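Putative glycosylhydrolase (Parabacteroides distasonis, PDB 3S5Q) is probably a hydrolase of the 3-keto-disaccharide hydrolase family, built on a concanavalin A-like fold, whose substrate is not established. Local coordinates at residues 194-197 with 198-201. Sequence-based numbering, arbitrary orientation.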
# COMPACT_ATOMS: atom_id res chain seq x y z
N GLY A 194 1.23 -5.61 5.87
CA GLY A 194 0.07 -5.06 6.55
C GLY A 194 -0.68 -4.05 5.73
O GLY A 194 -0.13 -3.44 4.81
N LEU A 195 -1.97 -3.91 6.07
CA LEU A 195 -2.78 -2.79 5.65
C LEU A 195 -3.03 -1.86 6.85
O LEU A 195 -3.51 -2.29 7.91
CB LEU A 195 -4.10 -3.28 5.11
CG LEU A 195 -4.02 -4.38 4.08
CD1 LEU A 195 -5.44 -4.77 3.73
CD2 LEU A 195 -3.17 -3.92 2.83
N GLN A 196 -2.67 -0.59 6.69
CA GLN A 196 -2.95 0.40 7.71
C GLN A 196 -4.48 0.48 7.81
O GLN A 196 -5.17 0.24 6.84
CB GLN A 196 -2.34 1.76 7.36
CG GLN A 196 -2.34 2.75 8.56
CD GLN A 196 -1.76 4.15 8.25
OE1 GLN A 196 -1.25 4.44 7.14
NE2 GLN A 196 -1.81 5.02 9.26
N GLY A 197 -4.99 0.78 8.99
CA GLY A 197 -6.42 1.04 9.13
C GLY A 197 -6.79 2.46 8.70
O GLY A 197 -6.09 3.12 7.92
N LYS A 198 -7.91 2.90 9.23
CA LYS A 198 -8.51 4.20 8.98
C LYS A 198 -7.73 5.30 9.77
O LYS A 198 -8.03 5.56 10.94
CB LYS A 198 -9.96 4.04 9.49
CG LYS A 198 -11.00 5.06 9.15
CD LYS A 198 -12.22 4.78 10.07
CE LYS A 198 -13.36 5.80 9.93
NZ LYS A 198 -14.63 5.34 10.58
N HIS A 199 -6.75 5.93 9.13
CA HIS A 199 -5.93 6.98 9.77
C HIS A 199 -6.62 8.37 9.70
O HIS A 199 -6.20 9.32 10.36
CB HIS A 199 -4.53 7.02 9.13
CG HIS A 199 -3.50 7.84 9.87
ND1 HIS A 199 -3.01 7.48 11.11
CD2 HIS A 199 -2.81 8.94 9.50
CE1 HIS A 199 -2.10 8.36 11.49
NE2 HIS A 199 -1.95 9.25 10.52
N GLY A 200 -7.67 8.46 8.87
CA GLY A 200 -8.52 9.65 8.82
C GLY A 200 -9.83 9.37 9.54
O GLY A 200 -9.93 8.39 10.28
N GLU A 201 -10.80 10.25 9.35
CA GLU A 201 -12.17 9.98 9.80
C GLU A 201 -13.00 9.38 8.67
O GLU A 201 -14.16 9.07 8.85
CB GLU A 201 -12.85 11.25 10.35
CG GLU A 201 -12.59 11.52 11.87
CD GLU A 201 -13.61 12.46 12.50
OE1 GLU A 201 -14.68 12.71 11.87
OE2 GLU A 201 -13.37 12.95 13.63
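The carboxamide of Gln196 meets the imidazole of His199 obliquely, the two planes turned 48° from each other, so the pair is not a parallel stack. The contact is local: strand 192-195, in the five-stranded antiparallel sheet of this concanavalin A-like β-sandwich, runs out here into the loop that leads to strand 204-213. From Gln196 the chain reaches out extended, with CG anti to the backbone N (chi1 -167°), and the end of its amide comes up obliquely beside CB, CG and ND1 of His199. Gln196 CD lies 4.1 Å from His199 CB. The same chi1 choice in His199 brings its imidazole beside the amide. Its ND1 is hydrogen-bonded to the carboxylate of Asp50, and this bond helps fix the rotation of the ring. Backbone hydrogen bonds tie the segment to its surroundings: Gln196 to Gly77 of strand 75-82, and Lys198 to Ala49 in the loop between strands 44-47 and 53-55, while Ser76 OG hydrogen-bonds Gln196 O and, more weakly, Gly197 O. Lys198 is extended, and its NZ makes a weak hydrogen bond to Asn203 OD1. Gly197 O ends up 3.1 Å from His199 N.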